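Local structure of cyclic di-GMP-binding protein XC_3703 (Xanthomonas campestris pv. campestris, 5B7W) at residues 53-56 with 57-61. The protein binds the second messenger cyclic di-GMP and, when free of it, promotes binding of a LysR-type transcriptional regulator to its target genes. Sequence-based numbering, arbitrary orientation.
Sequences SDFQ and VKQMT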
loop_
_atom_site.group_PDB
_atom_site.type_symbol
_atom_site.label_atom_id
_atom_site.label_comp_id
_atom_site.label_asym_id
_atom_site.label_seq_id
_atom_site.Cartn_x
_atom_site.Cartn_y
_atom_site.Cartn_z
ATOM N N SER A 53 -14.761 -18.843 9.114
ATOM C CA SER A 53 -15.722 -17.863 9.602
ATOM C C SER A 53 -15.241 -16.445 9.327
ATOM O O SER A 53 -14.062 -16.198 9.062
ATOM C CB SER A 53 -15.984 -18.036 11.105
ATOM O OG SER A 53 -14.824 -17.745 11.864
ATOM N N ASP A 54 -16.193 -15.509 9.405
ATOM C CA ASP A 54 -15.881 -14.095 9.222
ATOM C C ASP A 54 -14.920 -13.598 10.293
ATOM O O ASP A 54 -14.035 -12.780 10.015
ATOM C CB ASP A 54 -17.175 -13.276 9.239
ATOM C CG ASP A 54 -17.001 -11.886 8.654
ATOM O OD1 ASP A 54 -16.236 -11.082 9.229
ATOM O OD2 ASP A 54 -17.648 -11.589 7.628
ATOM N N PHE A 55 -15.078 -14.080 11.529
ATOM C CA PHE A 55 -14.217 -13.624 12.616
ATOM C C PHE A 55 -12.782 -14.101 12.431
ATOM O O PHE A 55 -11.836 -13.380 12.769
ATOM C CB PHE A 55 -14.764 -14.104 13.961
ATOM C CG PHE A 55 -13.781 -13.975 15.088
ATOM C CD1 PHE A 55 -13.483 -12.733 15.625
ATOM C CD2 PHE A 55 -13.147 -15.093 15.606
ATOM C CE1 PHE A 55 -12.575 -12.608 16.659
ATOM C CE2 PHE A 55 -12.238 -14.974 16.638
ATOM C CZ PHE A 55 -11.953 -13.731 17.167
ATOM N N GLN A 56 -12.600 -15.315 11.910
ATOM C CA GLN A 56 -11.253 -15.841 11.724
ATOM C C GLN A 56 -10.501 -15.091 10.633
ATOM O O GLN A 56 -9.278 -14.939 10.720
ATOM C CB GLN A 56 -11.314 -17.335 11.413
ATOM C CG GLN A 56 -11.545 -18.206 12.636
ATOM C CD GLN A 56 -11.884 -19.636 12.278
ATOM O OE1 GLN A 56 -12.753 -19.892 11.443
ATOM N NE2 GLN A 56 -11.194 -20.582 12.904
ATOM N N VAL A 57 -11.205 -14.616 9.603
ATOM C CA VAL A 57 -10.563 -13.762 8.611
ATOM C C VAL A 57 -10.187 -12.423 9.234
ATOM O O VAL A 57 -9.124 -11.863 8.938
ATOM C CB VAL A 57 -11.470 -13.584 7.380
ATOM C CG1 VAL A 57 -10.891 -12.542 6.433
ATOM C CG2 VAL A 57 -11.652 -14.908 6.657
ATOM N N LYS A 58 -11.043 -11.897 10.114
ATOM C CA LYS A 58 -10.716 -10.661 10.821
ATOM C C LYS A 58 -9.452 -10.824 11.655
ATOM O O LYS A 58 -8.624 -9.909 11.723
ATOM C CB LYS A 58 -11.887 -10.231 11.706
ATOM C CG LYS A 58 -11.746 -8.827 12.273
ATOM C CD LYS A 58 -12.329 -8.725 13.675
ATOM C CE LYS A 58 -13.847 -8.673 13.654
ATOM N NZ LYS A 58 -14.399 -8.417 15.014
ATOM N N GLN A 59 -9.289 -11.983 12.299
ATOM C CA GLN A 59 -8.038 -12.271 12.994
ATOM C C GLN A 59 -6.865 -12.285 12.023
ATOM O O GLN A 59 -5.805 -11.715 12.303
ATOM C CB GLN A 59 -8.135 -13.610 13.724
ATOM C CG GLN A 59 -9.092 -13.635 14.893
ATOM C CD GLN A 59 -9.115 -14.986 15.575
ATOM O OE1 GLN A 59 -9.389 -16.008 14.944
ATOM N NE2 GLN A 59 -8.815 -15.001 16.867
ATOM N N MET A 60 -7.039 -12.942 10.873
ATOM C CA MET A 60 -5.965 -13.006 9.888
ATOM C C MET A 60 -5.596 -11.625 9.367
ATOM O O MET A 60 -4.433 -11.383 9.024
ATOM C CB MET A 60 -6.363 -13.917 8.728
ATOM C CG MET A 60 -6.517 -15.382 9.101
ATOM S SD MET A 60 -6.526 -16.432 7.640
ATOM C CE MET A 60 -8.117 -15.992 6.964
ATOM N N THR A 61 -6.567 -10.710 9.293
ATOM C CA THR A 61 -6.262 -9.338 8.903
ATOM C C THR A 61 -5.272 -8.699 9.870
ATOM O O THR A 61 -4.335 -8.010 9.448
ATOM C CB THR A 61 -7.550 -8.515 8.829
ATOM O OG1 THR A 61 -8.378 -9.017 7.772
ATOM C CG2 THR A 61 -7.240 -7.046 8.574
#
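Phe-55 and Gln-59 sit one turn apart on the same helix, and the side chain of Gln-59 lies over one face of the phenyl ring. Its CG makes a CH-pi contact 4.0 Å from the centroid of the Phe-55 ring. The amide overhangs the CE2-CZ rim: Gln-59 CD is 3.3 Å from Phe-55 CE2, and Gln-59 NE2 is 3.4 Å from Phe-55 CZ. Amide and ring are not parallel; their planes are 32° apart. Phe-55 CG is anti to the backbone N (chi1 166°), which swings the ring forward along the helix to meet Gln-59. The NZ of Lys-58 lies at the ring edge, near its plane. Beneath this pair, Gln-59 N donates to Phe-55 O at 2.9 Å. A weak hydrogen bond from Gln-59 NE2 to Asp-31 ties the far end of the amide to a loop.

These residues make up the first two turns of helix 54-70, one of two helices on the four-stranded sheet of an RRM-like domain. Ser-53 is its N-cap and forms a capping box with Gln-56. Gln-56 N donates to Ser-53 OG at 3.3 Å, and Ser-53 N makes a weak return bond to Gln-56 OE1. The aliphatic part of Gln-56 also faces Gln-59, with CG 3.8 Å from Gln-59 OE1. Met-60 N donates to Gln-56 O at 3.0 Å. On the sheet side, Val-57 packs on Ala-51 and Gln-92.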